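Local coordinates for molybdenum-binding-protein (Azotobacter vinelandii, PDB 1H9M), which binds molybdate in the cytoplasm and probably serves in molybdate homeostasis, at residues Val88-Thr93 against Glu99-Leu104. Numbering follows the deposited sequence.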
loop_
_atom_site.group_PDB
_atom_site.type_symbol
_atom_site.label_atom_id
_atom_site.label_comp_id
_atom_site.label_asym_id
_atom_site.label_seq_id
_atom_site.Cartn_x
_atom_site.Cartn_y
_atom_site.Cartn_z
ATOM N N VAL A 88 -6.568 -1.816 -22.283
ATOM C CA VAL A 88 -5.621 -2.876 -21.980
ATOM C C VAL A 88 -4.695 -3.102 -23.160
ATOM O O VAL A 88 -5.187 -3.193 -24.316
ATOM C CB VAL A 88 -6.292 -4.187 -21.591
ATOM C CG1 VAL A 88 -5.235 -5.294 -21.436
ATOM C CG2 VAL A 88 -7.148 -4.028 -20.339
ATOM N N LYS A 89 -3.416 -3.022 -22.948
ATOM C CA LYS A 89 -2.398 -3.270 -23.974
ATOM C C LYS A 89 -1.935 -4.717 -23.898
ATOM O O LYS A 89 -1.961 -5.457 -24.909
ATOM C CB LYS A 89 -1.253 -2.288 -23.776
ATOM C CG LYS A 89 -0.107 -2.384 -24.763
ATOM C CD LYS A 89 1.085 -1.570 -24.282
ATOM C CE LYS A 89 2.328 -1.866 -25.102
ATOM N NZ LYS A 89 3.557 -1.835 -24.251
ATOM N N THR A 90 -1.316 -5.106 -22.773
ATOM C CA THR A 90 -0.794 -6.452 -22.616
ATOM C C THR A 90 -1.223 -7.062 -21.261
ATOM O O THR A 90 -1.609 -6.343 -20.331
ATOM C CB THR A 90 0.733 -6.496 -22.640
ATOM O OG1 THR A 90 1.294 -5.637 -21.639
ATOM C CG2 THR A 90 1.344 -6.017 -23.961
ATOM N N ILE A 91 -1.340 -8.382 -21.251
ATOM C CA ILE A 91 -1.583 -9.157 -20.039
ATOM C C ILE A 91 -0.544 -10.280 -19.973
ATOM O O ILE A 91 -0.356 -11.038 -20.931
ATOM C CB ILE A 91 -2.979 -9.735 -19.883
ATOM C CG1 ILE A 91 -4.034 -8.618 -20.009
ATOM C CG2 ILE A 91 -3.183 -10.422 -18.535
ATOM C CD1 ILE A 91 -5.463 -9.058 -19.829
ATOM N N GLU A 92 0.157 -10.295 -18.831
ATOM C CA GLU A 92 1.072 -11.422 -18.623
ATOM C C GLU A 92 0.524 -12.219 -17.436
ATOM O O GLU A 92 0.565 -11.661 -16.331
ATOM C CB GLU A 92 2.497 -10.993 -18.398
ATOM C CG GLU A 92 3.348 -12.268 -18.377
ATOM C CD GLU A 92 4.817 -11.982 -18.189
ATOM O OE1 GLU A 92 5.196 -10.807 -18.012
ATOM O OE2 GLU A 92 5.577 -12.969 -18.220
ATOM N N THR A 93 0.056 -13.446 -17.669
ATOM C CA THR A 93 -0.535 -14.206 -16.579
ATOM C C THR A 93 0.486 -15.074 -15.872
ATOM O O THR A 93 1.435 -15.561 -16.509
ATOM C CB THR A 93 -1.745 -15.006 -17.076
ATOM O OG1 THR A 93 -2.722 -14.078 -17.569
ATOM C CG2 THR A 93 -2.424 -15.810 -15.990
ATOM N N GLU A 99 -0.017 -9.514 -14.620
ATOM C CA GLU A 99 0.458 -8.132 -14.764
ATOM C C GLU A 99 -0.283 -7.538 -15.955
ATOM O O GLU A 99 -0.220 -8.097 -17.069
ATOM C CB GLU A 99 1.977 -8.121 -14.984
ATOM C CG GLU A 99 2.650 -6.773 -15.140
ATOM C CD GLU A 99 4.177 -6.880 -15.211
ATOM O OE1 GLU A 99 4.687 -8.018 -15.303
ATOM O OE2 GLU A 99 4.907 -5.872 -15.177
ATOM N N VAL A 100 -1.058 -6.526 -15.714
ATOM C CA VAL A 100 -1.867 -5.894 -16.777
ATOM C C VAL A 100 -1.284 -4.539 -17.112
ATOM O O VAL A 100 -1.196 -3.680 -16.218
ATOM C CB VAL A 100 -3.310 -5.748 -16.324
ATOM C CG1 VAL A 100 -4.190 -5.087 -17.413
ATOM C CG2 VAL A 100 -3.962 -7.078 -15.971
ATOM N N THR A 101 -0.956 -4.269 -18.393
ATOM C CA THR A 101 -0.525 -2.891 -18.719
ATOM C C THR A 101 -1.625 -2.210 -19.550
ATOM O O THR A 101 -2.182 -2.852 -20.448
ATOM C CB THR A 101 0.766 -2.972 -19.535
ATOM O OG1 THR A 101 1.842 -3.546 -18.756
ATOM C CG2 THR A 101 1.267 -1.621 -20.040
ATOM N N LEU A 102 -1.950 -0.961 -19.193
ATOM C CA LEU A 102 -2.943 -0.191 -19.971
ATOM C C LEU A 102 -2.181 0.937 -20.690
ATOM O O LEU A 102 -1.172 1.452 -20.231
ATOM C CB LEU A 102 -3.941 0.551 -19.092
ATOM C CG LEU A 102 -4.683 -0.164 -17.984
ATOM C CD1 LEU A 102 -5.706 0.769 -17.330
ATOM C CD2 LEU A 102 -5.408 -1.427 -18.432
ATOM N N ALA A 103 -2.713 1.304 -21.855
ATOM C CA ALA A 103 -2.221 2.441 -22.628
ATOM C C ALA A 103 -3.198 3.584 -22.338
ATOM O O ALA A 103 -4.415 3.473 -22.501
ATOM C CB ALA A 103 -2.195 2.068 -24.112
ATOM N N LEU A 104 -2.671 4.709 -21.911
ATOM C CA LEU A 104 -3.463 5.872 -21.573
ATOM C C LEU A 104 -3.430 6.930 -22.662
ATOM O O LEU A 104 -2.659 6.808 -23.605
ATOM C CB LEU A 104 -2.863 6.450 -20.273
ATOM C CG LEU A 104 -2.921 5.461 -19.097
ATOM C CD1 LEU A 104 -2.306 6.084 -17.857
ATOM C CD2 LEU A 104 -4.358 5.039 -18.830
HETATM O O HOH W 1 1.292 -6.574 -18.859
#
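Val88 and Leu102 pack together at the bulged end of an antiparallel beta hairpin, strands 82-93 and 97-104 of the second TOBE domain, an OB-type fold. Lys89 and Thr90 both face Thr101, a classic beta bulge: Thr101 O accepts a firm bond from Lys89 N (2.8 Å) and a weak one from Thr90 N (3.4 Å). Beyond it the ladder is regular, Glu92 and Glu99 pairing through both backbone bonds. The tight face is apolar. Val88 CG2 meets Leu102 CD2 at 3.7 Å, while its CG1, anti to the backbone N (chi1 174°), reaches Val100 CG1; Leu69 and Leu124 cover this side. The other face is polar, open at Thr90 and Glu92 but buried at Thr101. The carboxylates of the extended Glu92 and Glu99 side chains are nearly parallel (9°) but offset, OE1 to OE1 3.9 Å, which may raise the pKa of one; Glu99 also touches Thr115 of the second subunit, and a molybdate lies about 6 Å from its side chain. Lys89 salt-bridges Glu109. Thr101 OG1 hydrogen-bonds Thr111 OG1 and, at 3.1 Å, a water that also binds Thr90 OG1 (2.9 Å) and donates to Glu99 O.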